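Local coordinates for interphotoreceptor retinoid-binding protein (Xenopus laevis, PDB 1J7X), which probably binds retinoids and carries them through the extracellular matrix between the photoreceptors and the retinal pigment epithelium, at residues Glu82-Pro85 against Met90-Ala93; Phe128-Val133 against Lys193-Pro198; Ala117-Ile122 against Val158-Ser163; Leu143-Arg148 against Glu218-Leu223; Tyr164-Glu169 against Val188-Lys193. All coordinates share one frame; numbering follows the deposited sequence.

Contact 1 (Glu82-Pro85 against Met90-Ala93); sequences ENIP and MLQA
P85 and L91 bring the two backbones to their nearest point, with 6.0 Å between the CA atom of P85 and the CA atom of L91, as the loop that follows strand 64-67 runs into the start of helix 88-98. The loop thus folds back, at I84 and P85, on the first turn of the helix it leads into. L91 carries the contact. Its CG stands anti to its own carbonyl carbon (chi1 -77°), which brings the isobutyl end against the incoming loop. There its branched end (CG, CD1 and CD2) packs round the carbonyl oxygen of P85, with L91 CD2 nearest at 3.2 Å from P85 O, and CD2 also sits 4.0 Å from CD of the P85 ring. At the edge of the helix, CB of P85 rests 3.9 Å from CB of the selenomethionine M90, whose chain beyond CB takes little part. M90 N is hydrogen-bonded to OD1 of D87. I84 and L91 both reach helix 119-137 as well, I84 against V121 and K124, L91 against L125 and F128. With an alanine here in place of L91, both methyl branches would go, and I84 and P85 would probably be left facing a gap between loop and helix. The side chains of I84 and L91 meet at about a right angle, with I84 CG2 only 3.4 Å from L91 CD2, tighter than usual van der Waals contact.

Contact 2 (Phe128-Val133 against Lys193-Pro198); sequences FIVNTV and KVLGKP
V130 sets one methyl of its branched side chain against the backbone of G196. CG2 of V130 is 3.6 Å from CA of G196 and 3.7 Å from O of L195, so this methyl lies against the peptide link that joins the two residues. CG2 is the branch anti to the V130 carbonyl carbon, with CG1 anti to the backbone N (chi1 170°). The end of L195 closes in more loosely, its CG 4.2 Å from V130 CG2. G196 leaves room for the methyl because it has no side chain: a CB at this position would fall 2.7 Å from V130 CG2, and the positive phi of 94° would in addition push it against the carbonyl O of L195. That carbonyl is held by a hydrogen bond from Y164 OH. Farther out, L195 also rests on A126 and P127 of the same helix, and K197 NZ reaches E135 in a salt bridge. The other side of helix 119-137 packs on helix 88-98, through F128 and T132. Within the helix the turn at 130-133 is wider, of pi type. Helix 119-137 links the neighbouring parallel strands 108-112 and 142-146, the beta-alpha-beta crossover of the spiral fold of the ClpP/crotonase clan.

Contact 3 (Ala117-Ile122 against Val158-Ser163); sequences ADVSVI and VPLLLS
L160 extends its side chain with CG anti to the backbone N (chi1 178°), and the next torsion turns CD1 aside and leaves CD2 as the extended tip that reaches the first turn of helix 119-137. On that helix I122 holds CG1 anti to its carbonyl carbon (chi1 -59°), which leaves CG2 beside that carbon as the branch that touches. L160 CD2 meets I122 CG2 at 4.1 Å, the two side chains running antiparallel, side by side. The same CD2 lies 4.4 Å from V119 CG2, so a single leucine methyl serves both residues. The contact is light and apolar, and lies near the surface. It joins the N-terminal turn of the crossover helix 119-137 to the short helix 158-163, which follows strand 142-146, and the start of the first helix is fixed by polar bonds of its own. D118 is the N-cap: its OD2 accepts from S120 N at 2.8 Å with an N-H...acceptor angle of 164°, while S120 OG, also 2.8 Å from D118 OD2, comes to the opposite face of the carboxylate. The other carboxylate oxygen of D118 is hydrogen-bonded to OG1 of T156, which also takes V119 N and so ties the cap to the chain just ahead of helix 158-163. In that helix P159 O accepts from both the backbone N and the hydroxyl of S163, which approach from opposite faces of its carbonyl plane. S163 OG, 2.8 Å from P159 O, is also hydrogen-bonded to H191 N.

Contact 4 (Leu143-Arg148 against Glu218-Leu223); sequences LIIDLR and EEFAYL
L147 and I145 press their end methyls on the edge of the F220 ring, near its plane, their side chains crossing F220 at about a right angle. In the tighter pair L147 CD1 is 3.7 Å from F220 CD2. Farther along the same edge, I145 CD1 is 4.1 Å from F220 CZ. With CG anti to the backbone N (chi1 179°), the F220 ring extends from the helix to the strand, and L161 and L162 of helix 158-163 also pack on it. Toward A221 the contact is loose: L147 CD1 comes only to 4.4 Å from A221 CB. Helix 216-226 packs on the mixed sheet at strand 142-146 and forms the crossover between parallel strands 204-209 and 231-234, in keeping with the ClpP/crotonase clan. Away from the strand, partly exposed Y222 stacks its ring on W271 and bonds D265 through OH. Polar groups gather at D146 and R148: D146 OD1 accepts from R148 N at 3.1 Å, an Asx turn. The R148 guanidinium meets this carboxylate with its NE and NH2 edge, NE 2.9 Å from D146 OD1 and NH2 2.8 Å from D146 OD2, a salt bridge between buried residues; D146 OD2 also bonds Y110 OH.

Contact 5 (Tyr164-Glu169 against Val188-Lys193); sequences YFLDPE and VYSHPK
S190, hydrogen-bonded through OG to the backbone N of I172, turns its CB against L166, and this is the apolar heart of the contact: L166 CD1 lies 3.7 Å from S190 CB. The serine hydroxyl sits between its own backbone N and carbonyl carbon (chi1 62°), and L166 CD1 passes it at 4.1 Å from S190 OG. L166 packs on I172 too, the residue whose N bonds S190 OG. Nearer the surface the two chains draw together at P168 and P192, whose CA atoms are 5.6 Å apart. The approach of P168 O to P192 O there, 2.8 Å between two acceptors, is doubtful and, if real, strained. E169 beside them is poorly ordered, and the placing of its carboxylate is doubtful. The segments flank the open end of the hairpin formed by strands 173-179 and 186-189: residues 164-169 lead toward the first of these, and the chain from S190 to K193 leaves the second. S190 continues the pairing in its backbone bond to I172. Helix 158-163 lies alongside, with P159 on V188 and S163 on S190, while F165 reaches inward to L143 and I145 of strand 142-146.

Contact 4 is the buried one, a strand and a helix meeting through aliphatic methyls and a ring; contacts 2 and 3 lie at the surface and rest on few carbons, and contacts 1 and 5 are partly buried. Helix 119-137 unites the outer group: contacts 2 and 3 use it directly, and contact 1 packs on it through I84 and L91. Hydrogen bonds join contact 1 to 2, from Q92 to F128 and N131, and contact 5 to 2 and 3, through Y164 and S163, whereas packing by F165 and L161 joins contact 4 to its neighbours. The meeting is apolar across contacts 1 to 4, while contact 5 mixes an apolar pair with exposed backbone.

Contact 1 (Glu82-Pro85 against Met90-Ala93)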
# COMPACT_ATOMS: atom_id res chain seq x y z
N GLU A 82 9.88 17.95 10.72
CA GLU A 82 10.13 18.89 11.83
C GLU A 82 11.14 18.35 12.84
O GLU A 82 11.46 19.04 13.84
CB GLU A 82 8.82 19.25 12.52
CG GLU A 82 7.92 18.07 12.81
CD GLU A 82 6.56 18.51 13.30
OE1 GLU A 82 6.50 19.17 14.39
OE2 GLU A 82 5.55 18.22 12.58
N ASN A 83 11.64 17.13 12.61
CA ASN A 83 12.59 16.53 13.53
C ASN A 83 13.86 16.05 12.84
O ASN A 83 14.59 15.24 13.42
CB ASN A 83 11.94 15.36 14.23
CG ASN A 83 10.70 15.77 15.01
OD1 ASN A 83 9.71 16.22 14.44
ND2 ASN A 83 10.77 15.65 16.31
N ILE A 84 14.10 16.54 11.62
CA ILE A 84 15.27 16.19 10.84
C ILE A 84 16.43 17.12 11.23
O ILE A 84 16.22 18.30 11.25
CB ILE A 84 14.99 16.40 9.35
CG1 ILE A 84 13.79 15.57 8.92
CG2 ILE A 84 16.20 15.96 8.52
CD1 ILE A 84 13.44 15.74 7.46
N PRO A 85 17.59 16.56 11.57
CA PRO A 85 18.80 17.33 11.93
C PRO A 85 19.29 18.23 10.80
O PRO A 85 19.02 17.92 9.64
CB PRO A 85 19.84 16.24 12.21
CG PRO A 85 19.02 15.08 12.62
CD PRO A 85 17.84 15.11 11.68
N MSE A 90 25.29 14.44 11.07
CA MSE A 90 24.15 13.76 11.70
C MSE A 90 23.15 13.22 10.68
O MSE A 90 22.63 12.13 10.86
CB MSE A 90 23.43 14.66 12.67
CG MSE A 90 24.20 14.84 13.98
SE MSE A 90 23.10 15.66 15.35
CE MSE A 90 23.28 17.38 14.76
N LEU A 91 22.88 13.98 9.62
CA LEU A 91 21.98 13.51 8.58
C LEU A 91 22.55 12.23 7.97
O LEU A 91 21.80 11.30 7.76
CB LEU A 91 21.81 14.59 7.49
CG LEU A 91 20.88 15.72 7.87
CD1 LEU A 91 20.86 16.86 6.82
CD2 LEU A 91 19.52 15.21 8.05
N GLN A 92 23.86 12.22 7.61
CA GLN A 92 24.44 10.98 6.97
C GLN A 92 24.34 9.83 7.96
O GLN A 92 23.97 8.73 7.59
CB GLN A 92 25.94 11.20 6.56
CG GLN A 92 26.52 10.02 5.85
CD GLN A 92 25.84 9.77 4.49
OE1 GLN A 92 26.01 10.57 3.55
NE2 GLN A 92 24.90 8.75 4.46
N ALA A 93 24.57 10.13 9.25
CA ALA A 93 24.52 9.10 10.28
C ALA A 93 23.08 8.51 10.38
O ALA A 93 22.94 7.27 10.51
CB ALA A 93 24.90 9.69 11.60

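Contact 2 (Phe128-Val133 against Lys193-Pro198)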
# COMPACT_ATOMS: atom_id res chain seq x y z
N PHE A 128 22.22 12.24 1.02
CA PHE A 128 22.90 11.24 1.88
C PHE A 128 22.51 9.85 1.45
O PHE A 128 23.34 8.91 1.62
CB PHE A 128 22.53 11.53 3.34
CG PHE A 128 22.85 13.02 3.72
CD1 PHE A 128 24.14 13.42 3.92
CD2 PHE A 128 21.87 13.94 3.75
CE1 PHE A 128 24.47 14.79 4.25
CE2 PHE A 128 22.15 15.33 4.03
CZ PHE A 128 23.45 15.73 4.28
N ILE A 129 21.26 9.71 0.95
CA ILE A 129 20.80 8.41 0.48
C ILE A 129 21.63 7.99 -0.73
O ILE A 129 21.93 6.77 -1.00
CB ILE A 129 19.30 8.41 0.15
CG1 ILE A 129 18.61 8.67 1.41
CG2 ILE A 129 18.96 7.02 -0.40
CD1 ILE A 129 17.11 8.86 1.17
N VAL A 130 22.11 8.99 -1.44
CA VAL A 130 23.02 8.67 -2.54
C VAL A 130 24.21 7.83 -2.11
O VAL A 130 24.63 6.86 -2.82
CB VAL A 130 23.54 9.94 -3.23
CG1 VAL A 130 24.65 9.61 -4.19
CG2 VAL A 130 22.42 10.71 -3.94
N ASN A 131 24.81 8.22 -0.98
CA ASN A 131 26.00 7.57 -0.48
C ASN A 131 25.65 6.22 0.18
O ASN A 131 26.36 5.26 0.05
CB ASN A 131 26.65 8.45 0.61
CG ASN A 131 27.20 9.73 0.04
OD1 ASN A 131 27.72 9.71 -1.08
ND2 ASN A 131 27.11 10.84 0.81
N THR A 132 24.52 6.15 0.91
CA THR A 132 24.19 4.90 1.62
C THR A 132 23.61 3.82 0.70
O THR A 132 23.90 2.62 0.84
CB THR A 132 23.26 5.25 2.70
OG1 THR A 132 23.89 6.22 3.56
CG2 THR A 132 22.88 4.07 3.67
N VAL A 133 22.83 4.22 -0.24
CA VAL A 133 22.06 3.23 -1.02
C VAL A 133 22.46 3.19 -2.46
O VAL A 133 23.03 2.25 -2.88
CB VAL A 133 20.57 3.50 -0.93
CG1 VAL A 133 19.77 2.46 -1.78
CG2 VAL A 133 20.15 3.47 0.47
N LYS A 193 13.60 12.70 -13.26
CA LYS A 193 14.95 12.89 -12.71
C LYS A 193 14.95 12.51 -11.25
O LYS A 193 14.06 12.89 -10.53
CB LYS A 193 15.36 14.34 -12.88
CG LYS A 193 16.70 14.70 -12.22
CD LYS A 193 17.83 14.07 -12.94
CE LYS A 193 19.22 14.15 -12.09
NZ LYS A 193 19.25 15.43 -11.35
N VAL A 194 15.94 11.70 -10.87
CA VAL A 194 16.13 11.40 -9.46
C VAL A 194 17.53 11.92 -9.01
O VAL A 194 18.41 12.16 -9.88
CB VAL A 194 16.06 9.85 -9.20
CG1 VAL A 194 14.57 9.38 -9.62
CG2 VAL A 194 17.14 9.09 -9.87
N LEU A 195 17.76 11.94 -7.72
CA LEU A 195 19.06 12.37 -7.23
C LEU A 195 19.85 11.06 -7.00
O LEU A 195 19.47 10.21 -6.16
CB LEU A 195 18.89 13.18 -5.93
CG LEU A 195 20.17 13.85 -5.48
CD1 LEU A 195 20.44 14.99 -6.39
CD2 LEU A 195 20.20 14.28 -4.11
N GLY A 196 21.01 11.01 -7.60
CA GLY A 196 21.83 9.82 -7.39
C GLY A 196 21.54 8.86 -8.52
O GLY A 196 20.69 9.15 -9.35
N LYS A 197 22.30 7.78 -8.61
CA LYS A 197 22.22 6.86 -9.76
C LYS A 197 21.03 5.95 -9.65
O LYS A 197 20.82 5.27 -8.65
CB LYS A 197 23.43 5.96 -9.78
CG LYS A 197 24.74 6.71 -10.15
CD LYS A 197 25.95 5.84 -9.91
CE LYS A 197 27.21 6.57 -10.24
NZ LYS A 197 28.36 5.78 -9.66
N PRO A 198 20.15 5.96 -10.64
CA PRO A 198 19.04 5.01 -10.61
C PRO A 198 19.61 3.61 -10.76
O PRO A 198 20.72 3.40 -11.31
CB PRO A 198 18.18 5.44 -11.84
CG PRO A 198 18.96 6.22 -12.61
CD PRO A 198 19.96 6.95 -11.71

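Contact 3 (Ala117-Ile122 against Val158-Ser163)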
# COMPACT_ATOMS: atom_id res chain seq x y z
N ALA A 117 9.10 7.46 4.89
CA ALA A 117 8.86 8.81 5.36
C ALA A 117 8.20 9.66 4.25
O ALA A 117 8.25 9.29 3.10
CB ALA A 117 10.16 9.40 5.72
N ASP A 118 7.61 10.76 4.66
CA ASP A 118 6.96 11.67 3.76
C ASP A 118 8.01 12.21 2.75
O ASP A 118 9.21 12.30 3.06
CB ASP A 118 6.35 12.85 4.52
CG ASP A 118 5.58 13.77 3.62
OD1 ASP A 118 4.45 13.41 3.22
OD2 ASP A 118 6.13 14.81 3.19
N VAL A 119 7.52 12.55 1.57
CA VAL A 119 8.44 13.04 0.56
C VAL A 119 9.23 14.30 1.06
O VAL A 119 10.32 14.59 0.56
CB VAL A 119 7.75 13.22 -0.81
CG1 VAL A 119 6.82 14.40 -0.79
CG2 VAL A 119 8.79 13.29 -1.93
N SER A 120 8.64 15.05 2.02
CA SER A 120 9.34 16.26 2.49
C SER A 120 10.61 15.89 3.25
O SER A 120 11.58 16.65 3.24
CB SER A 120 8.40 17.14 3.27
OG SER A 120 7.90 16.52 4.44
N VAL A 121 10.59 14.72 3.89
CA VAL A 121 11.69 14.18 4.61
C VAL A 121 12.71 13.63 3.67
O VAL A 121 13.92 13.92 3.78
CB VAL A 121 11.24 13.19 5.63
CG1 VAL A 121 12.47 12.51 6.28
CG2 VAL A 121 10.29 13.88 6.70
N ILE A 122 12.25 12.84 2.69
CA ILE A 122 13.14 12.26 1.74
C ILE A 122 13.89 13.31 0.99
O ILE A 122 15.06 13.11 0.66
CB ILE A 122 12.49 11.30 0.71
CG1 ILE A 122 11.81 10.13 1.42
CG2 ILE A 122 13.49 10.78 -0.35
CD1 ILE A 122 12.82 9.24 2.19
N VAL A 158 6.49 7.35 -2.58
CA VAL A 158 6.52 6.14 -3.36
C VAL A 158 6.88 6.35 -4.82
O VAL A 158 7.64 5.59 -5.39
CB VAL A 158 5.24 5.36 -3.10
CG1 VAL A 158 5.12 4.17 -3.94
CG2 VAL A 158 5.18 4.85 -1.64
N PRO A 159 6.26 7.33 -5.50
CA PRO A 159 6.61 7.54 -6.88
C PRO A 159 8.09 7.82 -7.09
O PRO A 159 8.72 7.31 -8.00
CB PRO A 159 5.69 8.70 -7.32
CG PRO A 159 4.48 8.56 -6.36
CD PRO A 159 5.11 8.13 -5.01
N LEU A 160 8.65 8.63 -6.24
CA LEU A 160 10.06 8.99 -6.31
C LEU A 160 10.91 7.77 -6.14
O LEU A 160 11.82 7.54 -6.92
CB LEU A 160 10.36 10.07 -5.24
CG LEU A 160 11.87 10.46 -5.24
CD1 LEU A 160 12.22 11.01 -6.59
CD2 LEU A 160 12.16 11.50 -4.14
N LEU A 161 10.63 6.95 -5.13
CA LEU A 161 11.41 5.74 -4.96
C LEU A 161 11.33 4.83 -6.14
O LEU A 161 12.30 4.25 -6.60
CB LEU A 161 11.01 5.01 -3.67
CG LEU A 161 11.66 3.68 -3.42
CD1 LEU A 161 13.12 3.86 -3.29
CD2 LEU A 161 11.19 2.94 -2.14
N LEU A 162 10.13 4.61 -6.64
CA LEU A 162 9.94 3.73 -7.73
C LEU A 162 10.80 4.15 -8.93
O LEU A 162 11.31 3.32 -9.67
CB LEU A 162 8.49 3.76 -8.08
CG LEU A 162 7.52 2.95 -7.24
CD1 LEU A 162 6.06 3.33 -7.64
CD2 LEU A 162 7.70 1.51 -7.39
N SER A 163 10.96 5.45 -9.08
CA SER A 163 11.71 6.06 -10.23
C SER A 163 13.13 5.65 -10.30
O SER A 163 13.73 5.68 -11.37
CB SER A 163 11.57 7.55 -10.21
OG SER A 163 10.18 7.97 -10.28

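Contact 4 (Leu143-Arg148 against Glu218-Leu223)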
# COMPACT_ATOMS: atom_id res chain seq x y z
N LEU A 143 19.11 -7.12 -7.08
CA LEU A 143 18.86 -6.42 -5.82
C LEU A 143 17.68 -7.02 -5.10
O LEU A 143 16.65 -7.30 -5.67
CB LEU A 143 18.55 -4.95 -6.10
CG LEU A 143 18.15 -4.12 -4.88
CD1 LEU A 143 19.37 -3.98 -3.95
CD2 LEU A 143 17.67 -2.72 -5.18
N ILE A 144 17.85 -7.23 -3.83
CA ILE A 144 16.81 -7.74 -2.93
C ILE A 144 16.39 -6.61 -2.06
O ILE A 144 17.21 -6.14 -1.29
CB ILE A 144 17.29 -8.91 -2.05
CG1 ILE A 144 17.52 -10.16 -2.94
CG2 ILE A 144 16.29 -9.26 -1.04
CD1 ILE A 144 18.35 -9.94 -4.14
N ILE A 145 15.14 -6.19 -2.10
CA ILE A 145 14.65 -5.12 -1.25
C ILE A 145 13.80 -5.80 -0.18
O ILE A 145 12.77 -6.44 -0.50
CB ILE A 145 13.82 -4.10 -2.09
CG1 ILE A 145 14.59 -3.58 -3.30
CG2 ILE A 145 13.26 -2.98 -1.15
CD1 ILE A 145 13.75 -2.57 -4.09
N ASP A 146 14.27 -5.74 1.06
CA ASP A 146 13.65 -6.39 2.17
C ASP A 146 12.61 -5.48 2.90
O ASP A 146 12.97 -4.54 3.56
CB ASP A 146 14.70 -6.82 3.16
CG ASP A 146 14.16 -7.77 4.18
OD1 ASP A 146 12.92 -7.96 4.28
OD2 ASP A 146 15.00 -8.40 4.88
N LEU A 147 11.28 -5.72 2.69
CA LEU A 147 10.28 -4.95 3.34
C LEU A 147 9.51 -5.72 4.37
O LEU A 147 8.39 -5.33 4.81
CB LEU A 147 9.27 -4.45 2.25
CG LEU A 147 9.88 -3.59 1.21
CD1 LEU A 147 8.72 -3.17 0.03
CD2 LEU A 147 10.59 -2.40 1.77
N ARG A 148 10.06 -6.86 4.73
CA ARG A 148 9.43 -7.69 5.74
C ARG A 148 9.17 -7.00 7.05
O ARG A 148 8.27 -7.42 7.77
CB ARG A 148 10.22 -9.01 6.04
CG ARG A 148 10.22 -9.95 4.84
CD ARG A 148 11.18 -11.15 5.06
NE ARG A 148 12.54 -10.72 5.19
CZ ARG A 148 13.56 -11.54 5.48
NH1 ARG A 148 13.32 -12.85 5.56
NH2 ARG A 148 14.80 -11.06 5.57
N GLU A 218 3.31 -1.62 1.17
CA GLU A 218 2.45 -2.47 0.33
C GLU A 218 2.25 -1.88 -1.08
O GLU A 218 2.35 -2.54 -2.05
CB GLU A 218 1.10 -2.67 1.04
CG GLU A 218 1.17 -3.40 2.38
CD GLU A 218 -0.23 -3.67 3.00
OE1 GLU A 218 -0.96 -4.65 2.49
OE2 GLU A 218 -0.66 -2.90 3.89
N GLU A 219 2.06 -0.55 -1.08
CA GLU A 219 1.90 0.18 -2.34
C GLU A 219 3.08 0.05 -3.18
O GLU A 219 2.99 -0.24 -4.37
CB GLU A 219 1.55 1.62 -2.12
CG GLU A 219 0.09 1.83 -1.74
CD GLU A 219 -0.31 3.34 -1.59
OE1 GLU A 219 0.28 4.18 -2.30
OE2 GLU A 219 -1.26 3.60 -0.75
N PHE A 220 4.25 0.19 -2.55
CA PHE A 220 5.57 0.04 -3.28
C PHE A 220 5.72 -1.32 -3.85
O PHE A 220 6.06 -1.50 -5.07
CB PHE A 220 6.77 0.42 -2.38
CG PHE A 220 8.07 0.27 -3.05
CD1 PHE A 220 8.57 1.23 -3.82
CD2 PHE A 220 8.84 -0.89 -2.87
CE1 PHE A 220 9.77 0.98 -4.57
CE2 PHE A 220 10.01 -1.05 -3.47
CZ PHE A 220 10.48 -0.13 -4.32
N ALA A 221 5.47 -2.34 -3.00
CA ALA A 221 5.58 -3.74 -3.44
C ALA A 221 4.55 -4.05 -4.60
O ALA A 221 4.85 -4.69 -5.64
CB ALA A 221 5.34 -4.75 -2.30
N TYR A 222 3.35 -3.61 -4.32
CA TYR A 222 2.25 -3.82 -5.34
C TYR A 222 2.62 -3.23 -6.71
O TYR A 222 2.54 -3.90 -7.76
CB TYR A 222 0.93 -3.25 -4.83
CG TYR A 222 -0.19 -3.51 -5.78
CD1 TYR A 222 -0.84 -4.73 -5.84
CD2 TYR A 222 -0.52 -2.52 -6.70
CE1 TYR A 222 -1.89 -4.94 -6.84
CE2 TYR A 222 -1.51 -2.76 -7.71
CZ TYR A 222 -2.20 -3.96 -7.72
OH TYR A 222 -3.16 -4.20 -8.67
N LEU A 223 3.08 -1.98 -6.64
CA LEU A 223 3.48 -1.25 -7.85
C LEU A 223 4.66 -1.84 -8.56
O LEU A 223 4.67 -2.02 -9.83
CB LEU A 223 3.68 0.23 -7.53
CG LEU A 223 2.37 0.90 -7.25
CD1 LEU A 223 2.70 2.29 -6.78
CD2 LEU A 223 1.41 0.98 -8.53

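Contact 5 (Tyr164-Glu169 against Val188-Lys193)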
# COMPACT_ATOMS: atom_id res chain seq x y z
N TYR A 164 13.68 5.15 -9.21
CA TYR A 164 15.05 4.61 -9.25
C TYR A 164 15.15 3.27 -9.95
O TYR A 164 16.27 2.78 -10.20
CB TYR A 164 15.65 4.51 -7.80
CG TYR A 164 16.03 5.84 -7.22
CD1 TYR A 164 15.10 6.67 -6.59
CD2 TYR A 164 17.33 6.23 -7.14
CE1 TYR A 164 15.39 7.91 -6.08
CE2 TYR A 164 17.65 7.52 -6.69
CZ TYR A 164 16.72 8.32 -6.12
OH TYR A 164 17.09 9.56 -5.59
N PHE A 165 14.01 2.67 -10.25
CA PHE A 165 13.99 1.36 -10.90
C PHE A 165 13.39 1.40 -12.29
O PHE A 165 13.10 0.35 -12.86
CB PHE A 165 13.27 0.38 -10.00
CG PHE A 165 13.88 0.25 -8.68
CD1 PHE A 165 15.01 -0.51 -8.46
CD2 PHE A 165 13.41 0.94 -7.64
CE1 PHE A 165 15.55 -0.56 -7.21
CE2 PHE A 165 13.97 0.98 -6.40
CZ PHE A 165 15.06 0.19 -6.16
N LEU A 166 13.26 2.61 -12.85
CA LEU A 166 12.64 2.76 -14.18
C LEU A 166 13.56 3.58 -15.05
O LEU A 166 14.58 3.99 -14.58
CB LEU A 166 11.35 3.50 -14.10
CG LEU A 166 10.34 2.82 -13.20
CD1 LEU A 166 9.17 3.77 -12.96
CD2 LEU A 166 9.82 1.57 -13.86
N ASP A 167 13.20 3.79 -16.32
CA ASP A 167 14.04 4.54 -17.31
C ASP A 167 14.08 6.03 -17.04
O ASP A 167 13.05 6.66 -16.94
CB ASP A 167 13.51 4.32 -18.73
CG ASP A 167 13.97 2.99 -19.33
OD1 ASP A 167 13.49 2.67 -20.46
OD2 ASP A 167 14.83 2.23 -18.78
N PRO A 168 15.27 6.61 -16.94
CA PRO A 168 15.47 8.03 -16.66
C PRO A 168 14.66 8.95 -17.55
O PRO A 168 14.29 10.08 -17.18
CB PRO A 168 16.92 8.21 -16.98
CG PRO A 168 17.52 6.90 -16.58
CD PRO A 168 16.55 5.91 -17.12
N GLU A 169 14.42 8.49 -18.76
CA GLU A 169 13.55 9.26 -19.65
C GLU A 169 12.47 8.37 -20.20
O GLU A 169 12.69 7.68 -21.23
CB GLU A 169 14.35 9.85 -20.80
CG GLU A 169 15.45 10.80 -20.37
CD GLU A 169 14.94 11.98 -19.54
OE1 GLU A 169 14.12 12.78 -20.07
OE2 GLU A 169 15.39 12.10 -18.38
N VAL A 188 -0.79 9.36 -11.40
CA VAL A 188 0.50 9.40 -10.73
C VAL A 188 1.55 8.82 -11.60
O VAL A 188 1.49 7.72 -12.08
CB VAL A 188 0.44 8.76 -9.28
CG1 VAL A 188 1.81 8.93 -8.63
CG2 VAL A 188 -0.66 9.35 -8.49
N TYR A 189 2.60 9.60 -11.85
CA TYR A 189 3.65 9.22 -12.68
C TYR A 189 5.00 9.20 -11.91
O TYR A 189 5.07 9.85 -10.93
CB TYR A 189 3.84 10.24 -13.86
CG TYR A 189 2.64 10.27 -14.79
CD1 TYR A 189 2.46 9.37 -15.78
CD2 TYR A 189 1.66 11.22 -14.58
CE1 TYR A 189 1.32 9.43 -16.55
CE2 TYR A 189 0.55 11.23 -15.38
CZ TYR A 189 0.44 10.35 -16.32
OH TYR A 189 -0.79 10.40 -17.06
N SER A 190 5.94 8.52 -12.49
CA SER A 190 7.30 8.43 -12.06
C SER A 190 7.93 9.78 -12.34
O SER A 190 7.44 10.55 -13.12
CB SER A 190 8.06 7.34 -12.80
OG SER A 190 8.15 7.51 -14.17
N HIS A 191 9.04 10.05 -11.71
CA HIS A 191 9.83 11.26 -11.95
C HIS A 191 10.84 11.09 -13.07
O HIS A 191 11.50 10.08 -13.14
CB HIS A 191 10.54 11.67 -10.66
CG HIS A 191 9.65 12.35 -9.69
ND1 HIS A 191 9.67 13.73 -9.50
CD2 HIS A 191 8.57 11.89 -8.97
CE1 HIS A 191 8.68 14.08 -8.70
NE2 HIS A 191 8.03 12.97 -8.33
N PRO A 192 10.98 12.08 -13.93
CA PRO A 192 11.98 12.10 -14.97
C PRO A 192 13.42 12.31 -14.49
O PRO A 192 14.32 12.06 -15.23
CB PRO A 192 11.53 13.28 -15.84
CG PRO A 192 10.94 14.23 -14.87
CD PRO A 192 10.09 13.28 -13.97
N LYS A 193 13.60 12.70 -13.26
CA LYS A 193 14.95 12.89 -12.71
C LYS A 193 14.95 12.51 -11.25
O LYS A 193 14.06 12.89 -10.53
CB LYS A 193 15.36 14.34 -12.88
CG LYS A 193 16.70 14.70 -12.22
CD LYS A 193 17.83 14.07 -12.94
CE LYS A 193 19.22 14.15 -12.09
NZ LYS A 193 19.25 15.43 -11.35